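Long-range contacts in uncharacterized protein AbaSI (Acinetobacter baumannii, PDB 4PAR), which cleaves DNA as a restriction enzyme specific for 5-hydroxymethylcytosine, pairing a Vsr-like nuclease domain with an SRA-like domain that probably recognises the modified base: residues 123-128 and 137-142; 266-271 and 290-295. The protein carries 3 engineered substitutions. One frame throughout, in Å; residues are numbered along the deposited sequence.

Overall arrangement
The two contacts lie on opposite sides of the chain's centre, their own centres about 47 Å apart, and share no helix or strand. Contact 1 belongs to the N-terminal PvuRts1 I-like nuclease part, where the end of strand 119-124 meets the start of helix 136-159; contact 2 belongs to the SRA-like part and joins the two strands of hairpin 268-276/283-295. Each is partly buried. In contact 1 a single glutamine amide reads the backbone of a strand edge beside a few aliphatic groups, burying 231 Å². Contact 2 is regular antiparallel pairing, with a salt bridge on one face and aromatic packing on the other, and buries 456 Å².

Contact 1: 123-128 and 137-142; sequences VNVFKN and ENIHQQ
Gln142 reaches from the helix to the backbone of Asn124 and grips it with both ends of its amide. Asn124 N donates to Gln142 OE1 at 2.9 Å, arriving in the carbonyl plane on a lone pair with an N-H...O angle of 154°. The return bond, Gln142 NE2 to Asn124 O, measures 3.1 Å and is just as straight at the hydrogen, but its donor stands 21° out of the carbonyl plane. The chain beyond Gln142 CG is extended (chi2 -175°), which carries the amide across to the strand, and two bonds to one residue restrict its rotation. Val123 packs against the same amide, CG1 lying 3.6 Å from Gln142 OE1. Deeper in, Ile139 turns its CD1 to Val125, 4.1 Å from Val125 CA, while its CG2 comes within 4.4 Å of Val123 CG1.

In the second shell, Asn138 OD1 is modelled next to Gln142 NE2 as a possible further acceptor, but the separation is too short to be trusted. Gln134 and Val125 share a backbone hydrogen bond, and Gln142 touches Gln134. Strand 119-124, outermost in its sheet within this chain, pairs with strand 69-74 through Val123, whose side chain also meets Val29 of helix 26-37; helix 136-159 lies beside the strand's end through Ile139 and Gln142.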
loop_
_atom_site.group_PDB
_atom_site.type_symbol
_atom_site.label_atom_id
_atom_site.label_comp_id
_atom_site.label_asym_id
_atom_site.label_seq_id
_atom_site.Cartn_x
_atom_site.Cartn_y
_atom_site.Cartn_z
ATOM N N VAL F 123 -26.449 -16.333 15.237
ATOM C CA VAL F 123 -27.253 -15.299 15.865
ATOM C C VAL F 123 -28.101 -14.581 14.823
ATOM O O VAL F 123 -27.570 -13.950 13.914
ATOM C CB VAL F 123 -26.385 -14.296 16.612
ATOM C CG1 VAL F 123 -27.269 -13.317 17.385
ATOM C CG2 VAL F 123 -25.434 -15.029 17.549
ATOM N N ASN F 124 -29.421 -14.687 14.956
ATOM C CA ASN F 124 -30.337 -14.088 13.994
ATOM C C ASN F 124 -30.765 -12.704 14.433
ATOM O O ASN F 124 -31.485 -12.549 15.420
ATOM C CB ASN F 124 -31.562 -14.975 13.799
ATOM C CG ASN F 124 -31.193 -16.389 13.440
ATOM O OD1 ASN F 124 -31.095 -17.251 14.311
ATOM N ND2 ASN F 124 -30.968 -16.635 12.154
ATOM N N VAL F 125 -30.325 -11.702 13.682
ATOM C CA VAL F 125 -30.486 -10.315 14.082
ATOM C C VAL F 125 -31.697 -9.622 13.466
ATOM O O VAL F 125 -31.969 -8.463 13.767
ATOM C CB VAL F 125 -29.238 -9.522 13.722
ATOM C CG1 VAL F 125 -28.028 -10.134 14.406
ATOM C CG2 VAL F 125 -29.057 -9.512 12.216
ATOM N N PHE F 126 -32.429 -10.326 12.610
ATOM C CA PHE F 126 -33.588 -9.727 11.961
ATOM C C PHE F 126 -34.859 -10.519 12.232
ATOM O O PHE F 126 -34.904 -11.729 12.011
ATOM C CB PHE F 126 -33.358 -9.611 10.454
ATOM C CG PHE F 126 -32.240 -8.680 10.083
ATOM C CD1 PHE F 126 -31.997 -7.540 10.822
ATOM C CD2 PHE F 126 -31.429 -8.950 8.998
ATOM C CE1 PHE F 126 -30.968 -6.685 10.482
ATOM C CE2 PHE F 126 -30.403 -8.104 8.652
ATOM C CZ PHE F 126 -30.168 -6.970 9.394
ATOM N N LYS F 127 -35.889 -9.831 12.718
ATOM C CA LYS F 127 -37.180 -10.465 12.935
ATOM C C LYS F 127 -37.869 -10.668 11.587
ATOM O O LYS F 127 -37.998 -11.795 11.112
ATOM C CB LYS F 127 -38.057 -9.636 13.890
ATOM C CG LYS F 127 -38.054 -8.127 13.659
ATOM C CD LYS F 127 -39.217 -7.455 14.387
ATOM C CE LYS F 127 -39.346 -5.983 14.004
ATOM N NZ LYS F 127 -40.550 -5.362 14.617
ATOM N N ASN F 128 -38.282 -9.572 10.959
ATOM C CA ASN F 128 -38.825 -9.636 9.616
ATOM C C ASN F 128 -37.746 -9.217 8.640
ATOM O O ASN F 128 -37.415 -8.040 8.541
ATOM C CB ASN F 128 -40.049 -8.728 9.467
ATOM C CG ASN F 128 -41.177 -9.096 10.416
ATOM O OD1 ASN F 128 -41.297 -8.531 11.505
ATOM N ND2 ASN F 128 -42.019 -10.037 10.000
ATOM N N GLU F 137 -33.625 -7.623 23.430
ATOM C CA GLU F 137 -33.816 -8.664 24.431
ATOM C C GLU F 137 -33.582 -10.040 23.826
ATOM O O GLU F 137 -32.882 -10.872 24.405
ATOM C CB GLU F 137 -35.218 -8.577 25.032
ATOM C CG GLU F 137 -35.464 -9.553 26.166
ATOM C CD GLU F 137 -36.812 -9.340 26.832
ATOM O OE1 GLU F 137 -37.590 -8.489 26.348
ATOM O OE2 GLU F 137 -37.094 -10.023 27.841
ATOM N N ASN F 138 -34.155 -10.262 22.648
ATOM C CA ASN F 138 -34.024 -11.536 21.954
ATOM C C ASN F 138 -32.578 -11.842 21.580
ATOM O O ASN F 138 -32.071 -12.945 21.832
ATOM C CB ASN F 138 -34.897 -11.542 20.700
ATOM C CG ASN F 138 -34.784 -12.833 19.920
ATOM O OD1 ASN F 138 -33.835 -13.032 19.161
ATOM N ND2 ASN F 138 -35.756 -13.719 20.099
ATOM N N ILE F 139 -31.923 -10.858 20.973
ATOM C CA ILE F 139 -30.526 -10.991 20.578
ATOM C C ILE F 139 -29.671 -11.342 21.790
ATOM O O ILE F 139 -28.871 -12.290 21.756
ATOM C CB ILE F 139 -30.005 -9.699 19.916
ATOM C CG1 ILE F 139 -30.737 -9.460 18.591
ATOM C CG2 ILE F 139 -28.506 -9.775 19.704
ATOM C CD1 ILE F 139 -30.070 -8.465 17.672
ATOM N N HIS F 140 -29.873 -10.589 22.867
ATOM C CA HIS F 140 -29.188 -10.841 24.128
ATOM C C HIS F 140 -29.423 -12.261 24.636
ATOM O O HIS F 140 -28.505 -12.887 25.158
ATOM C CB HIS F 140 -29.635 -9.836 25.188
ATOM C CG HIS F 140 -29.139 -8.444 24.947
ATOM N ND1 HIS F 140 -29.487 -7.382 25.754
ATOM C CD2 HIS F 140 -28.321 -7.941 23.993
ATOM C CE1 HIS F 140 -28.908 -6.284 25.303
ATOM N NE2 HIS F 140 -28.195 -6.596 24.236
ATOM N N GLN F 141 -30.648 -12.764 24.487
ATOM C CA GLN F 141 -30.959 -14.130 24.907
ATOM C C GLN F 141 -30.140 -15.149 24.109
ATOM O O GLN F 141 -29.475 -16.018 24.691
ATOM C CB GLN F 141 -32.459 -14.408 24.761
ATOM C CG GLN F 141 -33.317 -13.714 25.817
ATOM C CD GLN F 141 -34.804 -13.769 25.508
ATOM O OE1 GLN F 141 -35.215 -14.248 24.452
ATOM N NE2 GLN F 141 -35.617 -13.269 26.432
ATOM N N GLN F 142 -30.181 -15.026 22.783
ATOM C CA GLN F 142 -29.352 -15.851 21.904
ATOM C C GLN F 142 -27.873 -15.850 22.329
ATOM O O GLN F 142 -27.211 -16.902 22.412
ATOM C CB GLN F 142 -29.477 -15.369 20.453
ATOM C CG GLN F 142 -30.910 -15.313 19.917
ATOM C CD GLN F 142 -30.980 -14.934 18.440
ATOM O OE1 GLN F 142 -30.213 -15.434 17.618
ATOM N NE2 GLN F 142 -31.897 -14.037 18.105
#

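Contact 2: 266-271 and 290-295; sequences PQKRIV and LYEFQK
Arg269 and Tyr291 form the hydrogen-bonded pair near the open end of this antiparallel hairpin, away from its turn, each backbone N donating to the other's carbonyl oxygen. Arg269 N to Tyr291 O and Tyr291 N to Arg269 O both measure 2.9 Å, the former almost straight at the hydrogen. A longer bond of 3.2 Å, Phe293 N to Gln267 O, continues the pairing just before strand 268-276 begins.

The closely packed part is at the Val271 end, where Val271, Tyr291, Arg269 and Ile270 are all buried. Val271 CG2 approaches the Tyr291 ring obliquely, 3.5 Å from Tyr291 CD1, with the two side chains nearly perpendicular. Arg269 O lies at the edge of the Tyr291 ring, near its plane. On the other face, Leu290 CD1 leans over the neighbouring strand, 3.5 Å from Arg269 O and 4.0 Å from Ile270 CB.

The looser, partly exposed portion lies toward Lys268 and Glu292, a non-hydrogen-bonded pair on the face of Ile270 and Leu290. Here the contact is made by charged ends: Lys268 NZ reaches Glu292 OE1 at 2.8 Å, a salt bridge in which the ammonium stands above the carboxylate plane, 58° out of it. A bend at the last torsion of Lys268 (chi4 -61°) turns NZ to the carboxylate.

The strand direction angle of 148° departs clearly from 180°, so the pair is twisted. Arg269 extends to a salt bridge with Glu247 and a cation-pi contact with Trp224, while Trp262 of helix 252-264 touches both Arg269 and Phe293. In the SRA-like sheet, strand 268-276 is flanked by the parallel strand 221-224, and strand 283-295 by the antiparallel strand 302-312.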
loop_
_atom_site.group_PDB
_atom_site.type_symbol
_atom_site.label_atom_id
_atom_site.label_comp_id
_atom_site.label_asym_id
_atom_site.label_seq_id
_atom_site.Cartn_x
_atom_site.Cartn_y
_atom_site.Cartn_z
ATOM N N PRO F 266 11.909 -39.966 1.825
ATOM C CA PRO F 266 11.273 -40.541 3.018
ATOM C C PRO F 266 9.757 -40.656 2.891
ATOM O O PRO F 266 9.109 -39.759 2.354
ATOM C CB PRO F 266 11.647 -39.549 4.120
ATOM C CG PRO F 266 11.801 -38.256 3.405
ATOM C CD PRO F 266 12.412 -38.606 2.079
ATOM N N GLN F 267 9.205 -41.748 3.411
ATOM C CA GLN F 267 7.802 -42.085 3.199
ATOM C C GLN F 267 6.836 -41.342 4.114
ATOM O O GLN F 267 5.619 -41.426 3.938
ATOM C CB GLN F 267 7.608 -43.592 3.362
ATOM C CG GLN F 267 8.214 -44.391 2.228
ATOM C CD GLN F 267 7.744 -43.894 0.876
ATOM O OE1 GLN F 267 8.528 -43.361 0.094
ATOM N NE2 GLN F 267 6.462 -44.084 0.589
ATOM N N LYS F 268 7.372 -40.613 5.086
ATOM C CA LYS F 268 6.537 -39.830 5.991
ATOM C C LYS F 268 6.973 -38.373 6.024
ATOM O O LYS F 268 8.160 -38.068 5.917
ATOM C CB LYS F 268 6.578 -40.410 7.404
ATOM C CG LYS F 268 5.870 -41.739 7.564
ATOM C CD LYS F 268 6.134 -42.326 8.940
ATOM C CE LYS F 268 5.343 -43.604 9.155
ATOM N NZ LYS F 268 3.877 -43.353 9.065
ATOM N N ARG F 269 6.007 -37.472 6.163
ATOM C CA ARG F 269 6.324 -36.060 6.334
ATOM C C ARG F 269 5.445 -35.426 7.403
ATOM O O ARG F 269 4.221 -35.519 7.344
ATOM C CB ARG F 269 6.170 -35.300 5.014
ATOM C CG ARG F 269 7.268 -35.567 3.998
ATOM C CD ARG F 269 7.097 -34.694 2.762
ATOM N NE ARG F 269 8.088 -34.996 1.732
ATOM C CZ ARG F 269 8.132 -34.407 0.542
ATOM N NH1 ARG F 269 7.239 -33.479 0.226
ATOM N NH2 ARG F 269 9.069 -34.744 -0.333
ATOM N N ILE F 270 6.077 -34.797 8.389
ATOM C CA ILE F 270 5.359 -33.968 9.349
ATOM C C ILE F 270 5.225 -32.563 8.759
ATOM O O ILE F 270 6.217 -31.943 8.356
ATOM C CB ILE F 270 6.070 -33.938 10.721
ATOM C CG1 ILE F 270 5.746 -32.648 11.482
ATOM C CG2 ILE F 270 7.569 -34.100 10.543
ATOM C CD1 ILE F 270 6.876 -31.628 11.490
ATOM N N VAL F 271 3.994 -32.066 8.697
ATOM C CA VAL F 271 3.718 -30.869 7.911
ATOM C C VAL F 271 3.426 -29.617 8.737
ATOM O O VAL F 271 2.655 -29.650 9.696
ATOM C CB VAL F 271 2.530 -31.107 6.963
ATOM C CG1 VAL F 271 2.474 -30.021 5.903
ATOM C CG2 VAL F 271 2.653 -32.462 6.313
ATOM N N LEU F 290 0.753 -35.306 10.773
ATOM C CA LEU F 290 1.759 -36.244 10.278
ATOM C C LEU F 290 1.163 -37.063 9.139
ATOM O O LEU F 290 0.230 -37.861 9.345
ATOM C CB LEU F 290 2.264 -37.163 11.390
ATOM C CG LEU F 290 3.300 -38.201 10.954
ATOM C CD1 LEU F 290 4.460 -37.533 10.236
ATOM C CD2 LEU F 290 3.799 -38.997 12.146
ATOM N N TYR F 291 1.726 -36.858 7.948
ATOM C CA TYR F 291 1.176 -37.362 6.692
ATOM C C TYR F 291 2.036 -38.470 6.072
ATOM O O TYR F 291 3.262 -38.490 6.228
ATOM C CB TYR F 291 1.023 -36.212 5.684
ATOM C CG TYR F 291 -0.119 -35.257 5.964
ATOM C CD1 TYR F 291 -0.120 -34.454 7.098
ATOM C CD2 TYR F 291 -1.186 -35.142 5.080
ATOM C CE1 TYR F 291 -1.158 -33.577 7.354
ATOM C CE2 TYR F 291 -2.230 -34.269 5.326
ATOM C CZ TYR F 291 -2.211 -33.487 6.467
ATOM O OH TYR F 291 -3.243 -32.610 6.725
ATOM N N GLU F 292 1.378 -39.376 5.352
ATOM C CA GLU F 292 2.052 -40.513 4.730
ATOM C C GLU F 292 1.781 -40.573 3.224
ATOM O O GLU F 292 0.663 -40.320 2.769
ATOM C CB GLU F 292 1.613 -41.814 5.405
ATOM C CG GLU F 292 2.513 -43.005 5.137
ATOM C CD GLU F 292 2.190 -44.180 6.039
ATOM O OE1 GLU F 292 3.104 -44.658 6.744
ATOM O OE2 GLU F 292 1.022 -44.621 6.048
ATOM N N PHE F 293 2.815 -40.931 2.465
ATOM C CA PHE F 293 2.787 -40.931 1.000
ATOM C C PHE F 293 2.026 -42.145 0.452
ATOM O O PHE F 293 2.390 -43.286 0.746
ATOM C CB PHE F 293 4.238 -40.904 0.486
ATOM C CG PHE F 293 4.408 -41.333 -0.949
ATOM C CD1 PHE F 293 4.531 -40.393 -1.956
ATOM C CD2 PHE F 293 4.504 -42.676 -1.282
ATOM C CE1 PHE F 293 4.701 -40.787 -3.266
ATOM C CE2 PHE F 293 4.670 -43.077 -2.589
ATOM C CZ PHE F 293 4.773 -42.134 -3.582
ATOM N N GLN F 294 0.938 -41.911 -0.290
ATOM C CA GLN F 294 0.210 -43.035 -0.892
ATOM C C GLN F 294 0.466 -43.320 -2.385
ATOM O O GLN F 294 0.159 -44.410 -2.852
ATOM C CB GLN F 294 -1.305 -42.817 -0.694
ATOM C CG GLN F 294 -1.709 -42.588 0.749
ATOM C CD GLN F 294 -2.619 -43.668 1.282
ATOM O OE1 GLN F 294 -3.577 -44.072 0.622
ATOM N NE2 GLN F 294 -2.318 -44.154 2.482
ATOM N N LYS F 295 0.998 -42.345 -3.130
ATOM C CA LYS F 295 0.967 -42.456 -4.601
ATOM C C LYS F 295 1.970 -41.625 -5.417
ATOM O O LYS F 295 2.288 -40.510 -5.040
ATOM C CB LYS F 295 -0.453 -42.114 -5.056
ATOM C CG LYS F 295 -0.666 -42.142 -6.550
ATOM C CD LYS F 295 -2.163 -42.117 -6.903
ATOM C CE LYS F 295 -3.063 -42.601 -5.751
ATOM N NZ LYS F 295 -4.337 -43.209 -6.237
#